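Local coordinates for protein CopC (Methylosinus trichosporium OB3b, PDB 5ICU) that binds a copper(II) ion and probably serves as a periplasmic copper carrier in metal homeostasis, at residues A17-V22 and F93-H98; I37-S42 and G71-K76; K45-G50 and D64-A69. One frame throughout, in Å; residues are numbered along the deposited sequence.

Contact 1: A17-V22 and F93-H98; sequences ASPKLV and FTVDPH
Ala17, Val95 and Phe93 carry most of this contact, with Pro19 filling the angle between the last two. No hydrogen bond crosses between the segments 17-22 and 93-98; they are joined by apolar packing, and the backbones come nearest at Ala17 and Val95, whose CA atoms are 5.9 Å apart. Val95 presents both methyls. Its CG1 lies anti to the backbone N (chi1 179°) and rests against the peptide that links Ala17 to Ser18, 4.0 Å from Ala17 C, while CG2 turns to Pro19 and stands 4.2 Å from Pro19 CD. A beta-branched residue suits this place, since its two branches can serve two neighbours at once. Phe93 points its CB toward the other segment, and with CG between the backbone N and the carbonyl carbon (chi1 73°) the ring extends toward Pro19. There the far rim meets the proline: Phe93 CE2 is 4.0 Å from Pro19 CG, the two rings crossing at a slant. Proline is apt for a loop that covers aromatic carbon, being rigid and offering no amide hydrogen that would need an acceptor. Beyond the strand end, His98 comes back beside Ala17, its ND1 3.8 Å from Ala17 CB; the small methyl allows the imidazole this close, and ND1 is hydrogen-bonded to the carbonyl of Ala16. Ser18 directs its hydroxyl to the amide of Leu68. Within the beta-sandwich, the loop that leads into strand 21-26 of one sheet thus covers the end of strand 86-95 of the other, which runs between strands 14-15 and 71-80; Phe93 and Val95 also touch Val75 and Tyr73 of strand 71-80, respectively, and Leu68 packs on the Phe93 ring.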
loop_
_atom_site.group_PDB
_atom_site.type_symbol
_atom_site.label_atom_id
_atom_site.label_comp_id
_atom_site.label_asym_id
_atom_site.label_seq_id
_atom_site.Cartn_x
_atom_site.Cartn_y
_atom_site.Cartn_z
ATOM N N ALA A 17 -0.126 15.403 -3.015
ATOM C CA ALA A 17 -0.727 15.013 -4.266
ATOM C C ALA A 17 -0.932 13.517 -4.272
ATOM O O ALA A 17 -0.371 12.821 -3.425
ATOM C CB ALA A 17 0.161 15.410 -5.413
ATOM N N SER A 18 -1.714 13.019 -5.227
ATOM C CA SER A 18 -2.000 11.594 -5.286
ATOM C C SER A 18 -0.681 10.830 -5.472
ATOM O O SER A 18 0.092 11.184 -6.344
ATOM C CB SER A 18 -2.904 11.306 -6.476
ATOM O OG SER A 18 -3.281 9.938 -6.456
ATOM N N PRO A 19 -0.446 9.778 -4.665
ATOM C CA PRO A 19 0.800 8.998 -4.830
ATOM C C PRO A 19 0.736 8.157 -6.098
ATOM O O PRO A 19 -0.275 7.512 -6.339
ATOM C CB PRO A 19 0.807 8.120 -3.580
ATOM C CG PRO A 19 -0.614 7.915 -3.267
ATOM C CD PRO A 19 -1.301 9.213 -3.603
ATOM N N LYS A 20 1.798 8.106 -6.870
ATOM C CA LYS A 20 1.783 7.277 -8.074
ATOM C C LYS A 20 1.733 5.790 -7.718
ATOM O O LYS A 20 1.104 4.988 -8.407
ATOM C CB LYS A 20 2.997 7.569 -8.907
ATOM C CG LYS A 20 3.005 8.999 -9.435
ATOM C CD LYS A 20 4.144 9.194 -10.420
ATOM C CE LYS A 20 4.181 10.626 -10.950
ATOM N NZ LYS A 20 4.840 10.741 -12.279
ATOM N N LEU A 21 2.351 5.440 -6.612
ATOM C CA LEU A 21 2.244 4.089 -6.122
ATOM C C LEU A 21 2.370 4.032 -4.636
ATOM O O LEU A 21 2.760 5.008 -3.967
ATOM C CB LEU A 21 3.186 3.143 -6.835
ATOM C CG LEU A 21 4.611 3.546 -6.826
ATOM C CD1 LEU A 21 5.179 3.377 -5.467
ATOM C CD2 LEU A 21 5.505 2.769 -7.793
ATOM N N VAL A 22 1.944 2.888 -4.108
ATOM C CA VAL A 22 2.149 2.504 -2.720
ATOM C C VAL A 22 3.318 1.543 -2.725
ATOM O O VAL A 22 3.311 0.587 -3.514
ATOM C CB VAL A 22 0.906 1.835 -2.133
ATOM C CG1 VAL A 22 1.193 1.204 -0.766
ATOM C CG2 VAL A 22 -0.228 2.816 -2.033
ATOM N N PHE A 93 -3.729 6.952 5.239
ATOM C CA PHE A 93 -2.994 8.170 4.825
ATOM C C PHE A 93 -3.990 9.116 4.200
ATOM O O PHE A 93 -5.075 8.723 3.855
ATOM C CB PHE A 93 -1.817 7.879 3.901
ATOM C CG PHE A 93 -2.209 7.505 2.510
ATOM C CD1 PHE A 93 -2.508 6.216 2.186
ATOM C CD2 PHE A 93 -2.279 8.476 1.498
ATOM C CE1 PHE A 93 -2.859 5.868 0.901
ATOM C CE2 PHE A 93 -2.631 8.140 0.222
ATOM C CZ PHE A 93 -2.930 6.838 -0.103
ATOM N N THR A 94 -3.590 10.384 4.086
ATOM C CA THR A 94 -4.460 11.424 3.536
ATOM C C THR A 94 -3.803 12.123 2.372
ATOM O O THR A 94 -2.613 12.447 2.425
ATOM C CB THR A 94 -4.810 12.450 4.622
ATOM O OG1 THR A 94 -5.508 11.803 5.705
ATOM C CG2 THR A 94 -5.730 13.518 4.035
ATOM N N VAL A 95 -4.591 12.287 1.306
ATOM C CA VAL A 95 -4.217 13.134 0.152
ATOM C C VAL A 95 -4.786 14.503 0.433
ATOM O O VAL A 95 -5.987 14.686 0.480
ATOM C CB VAL A 95 -4.771 12.563 -1.159
ATOM C CG1 VAL A 95 -4.406 13.449 -2.335
ATOM C CG2 VAL A 95 -4.240 11.141 -1.390
ATOM N N ASP A 96 -3.887 15.447 0.670
ATOM C CA ASP A 96 -4.265 16.860 0.835
ATOM C C ASP A 96 -4.447 17.558 -0.518
ATOM O O ASP A 96 -3.849 17.173 -1.495
ATOM C CB ASP A 96 -3.144 17.620 1.560
ATOM C CG ASP A 96 -2.925 17.243 2.999
ATOM O OD1 ASP A 96 -3.835 16.686 3.612
ATOM O OD2 ASP A 96 -1.819 17.576 3.498
ATOM N N PRO A 97 -5.253 18.629 -0.556
ATOM C CA PRO A 97 -5.292 19.486 -1.740
ATOM C C PRO A 97 -3.989 20.286 -1.858
ATOM O O PRO A 97 -3.368 20.652 -0.875
ATOM C CB PRO A 97 -6.485 20.406 -1.470
ATOM C CG PRO A 97 -6.576 20.446 0.009
ATOM C CD PRO A 97 -6.108 19.135 0.524
ATOM N N HIS A 98 -3.579 20.507 -3.094
ATOM C CA HIS A 98 -2.466 21.419 -3.385
ATOM C C HIS A 98 -2.914 22.633 -4.190
ATOM O O HIS A 98 -2.081 23.429 -4.649
ATOM C CB HIS A 98 -1.292 20.715 -4.096
ATOM C CG HIS A 98 -1.687 19.985 -5.320
ATOM N ND1 HIS A 98 -1.830 18.617 -5.322
ATOM C CD2 HIS A 98 -1.978 20.407 -6.570
ATOM C CE1 HIS A 98 -2.247 18.237 -6.517
ATOM N NE2 HIS A 98 -2.325 19.291 -7.293
#

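Contact 2: I37-S42 and G71-K76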
loop_
_atom_site.group_PDB
_atom_site.type_symbol
_atom_site.label_atom_id
_atom_site.label_comp_id
_atom_site.label_asym_id
_atom_site.label_seq_id
_atom_site.Cartn_x
_atom_site.Cartn_y
_atom_site.Cartn_z
ATOM N N ILE A 37 -2.400 -6.078 -2.003
ATOM C CA ILE A 37 -2.469 -4.745 -1.426
ATOM C C ILE A 37 -3.745 -4.147 -2.000
ATOM O O ILE A 37 -3.989 -4.237 -3.206
ATOM C CB ILE A 37 -1.259 -3.861 -1.804
ATOM C CG1 ILE A 37 0.060 -4.575 -1.532
ATOM C CG2 ILE A 37 -1.335 -2.542 -1.052
ATOM C CD1 ILE A 37 1.273 -3.895 -2.117
ATOM N N SER A 38 -4.485 -3.465 -1.138
ATOM C CA SER A 38 -5.704 -2.778 -1.553
ATOM C C SER A 38 -5.709 -1.359 -1.021
ATOM O O SER A 38 -5.233 -1.095 0.070
ATOM C CB SER A 38 -6.963 -3.441 -0.993
ATOM O OG SER A 38 -7.062 -4.782 -1.428
ATOM N N ILE A 39 -6.271 -0.430 -1.790
ATOM C CA ILE A 39 -6.585 0.903 -1.301
ATOM C C ILE A 39 -8.068 1.034 -1.192
ATOM O O ILE A 39 -8.802 0.747 -2.151
ATOM C CB ILE A 39 -6.038 1.985 -2.266
ATOM C CG1 ILE A 39 -4.511 1.859 -2.423
ATOM C CG2 ILE A 39 -6.433 3.382 -1.804
ATOM C CD1 ILE A 39 -3.922 2.794 -3.448
ATOM N N LEU A 40 -8.513 1.472 -0.019
ATOM C CA LEU A 40 -9.935 1.737 0.294
ATOM C C LEU A 40 -10.125 3.217 0.441
ATOM O O LEU A 40 -9.276 3.892 0.981
ATOM C CB LEU A 40 -10.355 1.055 1.616
ATOM C CG LEU A 40 -10.065 -0.408 1.757
ATOM C CD1 LEU A 40 -10.590 -0.883 3.113
ATOM C CD2 LEU A 40 -10.620 -1.243 0.614
ATOM N N ASP A 41 -11.227 3.741 -0.070
ATOM C CA ASP A 41 -11.554 5.156 0.167
ATOM C C ASP A 41 -12.183 5.378 1.526
ATOM O O ASP A 41 -12.268 4.443 2.320
ATOM C CB ASP A 41 -12.388 5.727 -1.009
ATOM C CG ASP A 41 -13.851 5.336 -0.989
ATOM O OD1 ASP A 41 -14.337 4.789 -0.019
ATOM O OD2 ASP A 41 -14.551 5.599 -2.019
ATOM N N SER A 42 -12.569 6.615 1.820
ATOM C CA SER A 42 -13.024 6.971 3.137
ATOM C C SER A 42 -14.355 6.392 3.514
ATOM O O SER A 42 -14.751 6.510 4.656
ATOM C CB SER A 42 -13.063 8.498 3.280
ATOM O OG SER A 42 -14.036 9.067 2.453
ATOM N N GLY A 71 -8.665 13.421 0.103
ATOM C CA GLY A 71 -9.323 12.769 1.212
ATOM C C GLY A 71 -8.456 11.669 1.806
ATOM O O GLY A 71 -7.274 11.524 1.496
ATOM N N SER A 72 -9.073 10.917 2.715
ATOM C CA SER A 72 -8.355 9.880 3.443
ATOM C C SER A 72 -8.601 8.502 2.823
ATOM O O SER A 72 -9.653 8.230 2.219
ATOM C CB SER A 72 -8.764 9.877 4.899
ATOM O OG SER A 72 -10.049 9.319 5.059
ATOM N N TYR A 73 -7.568 7.665 2.947
ATOM C CA TYR A 73 -7.528 6.308 2.401
ATOM C C TYR A 73 -6.934 5.351 3.394
ATOM O O TYR A 73 -6.157 5.733 4.250
ATOM C CB TYR A 73 -6.699 6.279 1.093
ATOM C CG TYR A 73 -7.307 7.100 -0.014
ATOM C CD1 TYR A 73 -7.024 8.457 -0.115
ATOM C CD2 TYR A 73 -8.199 6.556 -0.900
ATOM C CE1 TYR A 73 -7.631 9.236 -1.072
ATOM C CE2 TYR A 73 -8.820 7.334 -1.861
ATOM C CZ TYR A 73 -8.523 8.669 -1.946
ATOM O OH TYR A 73 -9.159 9.442 -2.920
ATOM N N VAL A 74 -7.282 4.086 3.238
ATOM C CA VAL A 74 -6.627 3.016 3.962
ATOM C C VAL A 74 -5.988 2.095 2.971
ATOM O O VAL A 74 -6.605 1.674 1.995
ATOM C CB VAL A 74 -7.622 2.292 4.902
ATOM C CG1 VAL A 74 -7.103 0.933 5.351
ATOM C CG2 VAL A 74 -7.890 3.172 6.121
ATOM N N VAL A 75 -4.725 1.773 3.258
ATOM C CA VAL A 75 -3.999 0.734 2.582
ATOM C C VAL A 75 -4.130 -0.483 3.444
ATOM O O VAL A 75 -3.757 -0.431 4.618
ATOM C CB VAL A 75 -2.508 1.109 2.449
ATOM C CG1 VAL A 75 -1.749 -0.080 1.877
ATOM C CG2 VAL A 75 -2.327 2.358 1.585
ATOM N N LYS A 76 -4.613 -1.582 2.866
ATOM C CA LYS A 76 -4.559 -2.863 3.573
ATOM C C LYS A 76 -3.743 -3.826 2.769
ATOM O O LYS A 76 -3.629 -3.696 1.564
ATOM C CB LYS A 76 -5.943 -3.408 3.901
ATOM C CG LYS A 76 -6.818 -3.807 2.739
ATOM C CD LYS A 76 -8.171 -4.370 3.181
ATOM C CE LYS A 76 -8.960 -4.997 2.035
ATOM N NZ LYS A 76 -10.290 -5.524 2.478
#
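Strands 37-40 and 71-76 run antiparallel, their axes 4.7 Å apart at closest approach and 160° between their directions, as neighbours in the larger sheet of a cupredoxin-like beta-sandwich. Two hydrogen-bonded pairs, Ser38 with Lys76 and Leu40 with Val74, flank the non-hydrogen-bonded pair Ile39 with Val75. The amide of Leu40 reaches Val74 O at 2.8 Å and nearly straight, 172° at the hydrogen; the return bond from Val74 N to Leu40 O is longer, at 3.0 Å.

Ile39 and Val75 face the core, where branched apolar side chains suit the space between two sheets. Ile37 CG2 lies beside Val75 CG1 at 3.8 Å, the two side chains pointing the same way. On the other face are Ser38, Leu40, Val74 and Lys76. The lysine chain, extended beyond CG, runs over Ser38, with Lys76 CG 3.8 Å from Ser38 CB, so its methylenes cover the small serine. They also meet the apolar leucine, Leu40 CD1 lying 4.2 Å from Lys76 CD. Tyr73 OH is hydrogen-bonded to the carbonyl of Ala69 and to a bound glycerol. With Tyr73 CG anti to its carbonyl carbon (chi1 -64°), the side chain crosses Ile39 at a slant, and its CD2 lies 3.7 Å from Ile39 CG2.

Contact 3: K45-G50 and D64-A69; sequences KLVVEG and DAPELA
Val47 is the first residue of segment 45-50 to meet the loop 64-69, and it does so with a single methyl. Its CG1, anti to the backbone N, rests against two neighbouring side chains of the loop: Val47 CG1 is 3.8 Å from Pro66 CG and 3.9 Å from Leu68 CD2. Leucine suits the second position because the long, branched side chain can extend to the valine although its CB bond does not aim at it. Val48 comes next, and unusually its side chain also points toward the loop, where successive residues of a regular strand would alternate. The cause is a classic beta bulge: Val47 and Val48 together stand opposite Ile39 of the adjoining strand, and Val47 has helix-like backbone angles (phi -87°, psi -50°). Val48 places CG1 between its backbone N and carbonyl carbon (chi1 61°), and this branch touches the proline ring, with Val48 CG1 3.7 Å from Pro66 CD. Its other branch, CG2, approaches the backbone of the loop, 4.1 Å from Asp64 O. Pro66 therefore meets two valines with adjacent ring carbons, CG for Val47 and CD for Val48, both approaching at a slant. A proline fits well here, as its ring puts apolar carbon close to the main chain and brings no amide hydrogen. The contact lies near the surface and contains no hydrogen bond. Strand 46-50 is the outermost strand of the larger sheet, paired with strand 36-40, while the loop leaves strand 60-64 of the smaller sheet and leads to strand 71-80; Val47, Val48, Pro66 and Leu68 thus join the two sheets along this edge, and Leu68 also touches Pro19 of the loop before strand 21-26.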
loop_
_atom_site.group_PDB
_atom_site.type_symbol
_atom_site.label_atom_id
_atom_site.label_comp_id
_atom_site.label_asym_id
_atom_site.label_seq_id
_atom_site.Cartn_x
_atom_site.Cartn_y
_atom_site.Cartn_z
ATOM N N LYS A 45 -14.919 1.810 0.220
ATOM C CA LYS A 45 -15.026 1.279 -1.129
ATOM C C LYS A 45 -13.641 0.913 -1.654
ATOM O O LYS A 45 -12.668 1.661 -1.502
ATOM C CB LYS A 45 -15.668 2.312 -2.050
ATOM C CG LYS A 45 -15.911 1.804 -3.439
ATOM C CD LYS A 45 -16.751 2.779 -4.254
ATOM C CE LYS A 45 -17.118 2.158 -5.596
ATOM N NZ LYS A 45 -15.925 1.875 -6.446
ATOM N N LEU A 46 -13.552 -0.239 -2.313
ATOM C CA LEU A 46 -12.310 -0.703 -2.921
ATOM C C LEU A 46 -11.973 0.153 -4.124
ATOM O O LEU A 46 -12.718 0.198 -5.082
ATOM C CB LEU A 46 -12.449 -2.181 -3.286
ATOM C CG LEU A 46 -11.207 -2.813 -3.929
ATOM C CD1 LEU A 46 -9.999 -2.789 -3.047
ATOM C CD2 LEU A 46 -11.556 -4.229 -4.387
ATOM N N VAL A 47 -10.837 0.829 -4.067
ATOM C CA VAL A 47 -10.357 1.674 -5.179
ATOM C C VAL A 47 -9.551 0.834 -6.169
ATOM O O VAL A 47 -9.770 0.902 -7.388
ATOM C CB VAL A 47 -9.516 2.838 -4.646
ATOM C CG1 VAL A 47 -8.960 3.679 -5.799
ATOM C CG2 VAL A 47 -10.382 3.741 -3.742
ATOM N N VAL A 48 -8.592 0.060 -5.644
ATOM C CA VAL A 48 -7.717 -0.765 -6.471
ATOM C C VAL A 48 -7.119 -1.850 -5.600
ATOM O O VAL A 48 -6.955 -1.642 -4.399
ATOM C CB VAL A 48 -6.584 0.092 -7.144
ATOM C CG1 VAL A 48 -5.687 0.754 -6.147
ATOM C CG2 VAL A 48 -5.804 -0.754 -8.144
ATOM N N GLU A 49 -6.864 -2.993 -6.201
ATOM C CA GLU A 49 -6.147 -4.100 -5.552
ATOM C C GLU A 49 -5.068 -4.594 -6.485
ATOM O O GLU A 49 -5.236 -4.603 -7.700
ATOM C CB GLU A 49 -7.120 -5.257 -5.222
ATOM C CG GLU A 49 -6.494 -6.398 -4.425
ATOM C CD GLU A 49 -5.670 -7.404 -5.222
ATOM O OE1 GLU A 49 -5.832 -7.538 -6.459
ATOM O OE2 GLU A 49 -4.779 -8.058 -4.629
ATOM N N GLY A 50 -3.960 -5.026 -5.916
ATOM C CA GLY A 50 -2.937 -5.741 -6.684
ATOM C C GLY A 50 -1.641 -5.845 -5.933
ATOM O O GLY A 50 -1.629 -5.631 -4.714
ATOM N N ASP A 64 0.472 0.115 -8.148
ATOM C CA ASP A 64 0.219 1.352 -8.919
ATOM C C ASP A 64 -1.159 1.873 -8.574
ATOM O O ASP A 64 -2.146 1.135 -8.628
ATOM C CB ASP A 64 0.319 1.046 -10.383
ATOM C CG ASP A 64 1.741 0.802 -10.827
ATOM O OD1 ASP A 64 2.706 1.120 -10.085
ATOM O OD2 ASP A 64 1.900 0.293 -11.948
ATOM N N ALA A 65 -1.241 3.128 -8.157
ATOM C CA ALA A 65 -2.531 3.719 -7.782
ATOM C C ALA A 65 -3.104 4.491 -8.959
ATOM O O ALA A 65 -2.384 5.204 -9.636
ATOM C CB ALA A 65 -2.375 4.641 -6.596
ATOM N N PRO A 66 -4.412 4.451 -9.125
ATOM C CA PRO A 66 -5.047 5.469 -9.989
ATOM C C PRO A 66 -5.004 6.811 -9.303
ATOM O O PRO A 66 -4.562 6.946 -8.164
ATOM C CB PRO A 66 -6.495 4.990 -10.075
ATOM C CG PRO A 66 -6.711 4.356 -8.734
ATOM C CD PRO A 66 -5.410 3.702 -8.332
ATOM N N GLU A 67 -5.400 7.857 -10.004
ATOM C CA GLU A 67 -5.499 9.168 -9.456
ATOM C C GLU A 67 -6.483 9.191 -8.330
ATOM O O GLU A 67 -7.652 8.827 -8.534
ATOM C CB GLU A 67 -5.913 10.158 -10.557
ATOM C CG GLU A 67 -6.012 11.597 -10.103
ATOM C CD GLU A 67 -4.693 12.237 -9.692
ATOM O OE1 GLU A 67 -3.630 11.683 -9.978
ATOM O OE2 GLU A 67 -4.718 13.374 -9.140
ATOM N N LEU A 68 -5.999 9.554 -7.154
ATOM C CA LEU A 68 -6.795 9.604 -5.945
ATOM C C LEU A 68 -7.283 11.013 -5.642
ATOM O O LEU A 68 -6.482 11.928 -5.492
ATOM C CB LEU A 68 -5.992 9.098 -4.753
ATOM C CG LEU A 68 -5.428 7.664 -4.822
ATOM C CD1 LEU A 68 -4.787 7.334 -3.508
ATOM C CD2 LEU A 68 -6.483 6.645 -5.173
ATOM N N ALA A 69 -8.600 11.131 -5.465
ATOM C CA ALA A 69 -9.220 12.340 -5.010
ATOM C C ALA A 69 -8.711 12.739 -3.641
ATOM O O ALA A 69 -8.299 11.895 -2.844
ATOM C CB ALA A 69 -10.725 12.153 -4.984
#

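From the N terminus, the chain leaves 17-22 and meets it again at 93-98 in contact 1, which closes the longest of the three loops, with 70 residues between its segments. Inside it lies contact 2, joining 37-42 to 71-76, and contact 3, between 45-50 and 64-69, is nested in turn within contact 2; none of them cross. Contact 2 pairs two strands inside the larger sheet, whereas contacts 1 and 3 bring loops leading into or out of the smaller sheet against the larger one. Hydrogen bonds join the contacts: Phe93 O to Tyr73 N, Ile39 O to Val47 N, and Ser18 OG to Leu68 N, linking all three around one end of the sandwich.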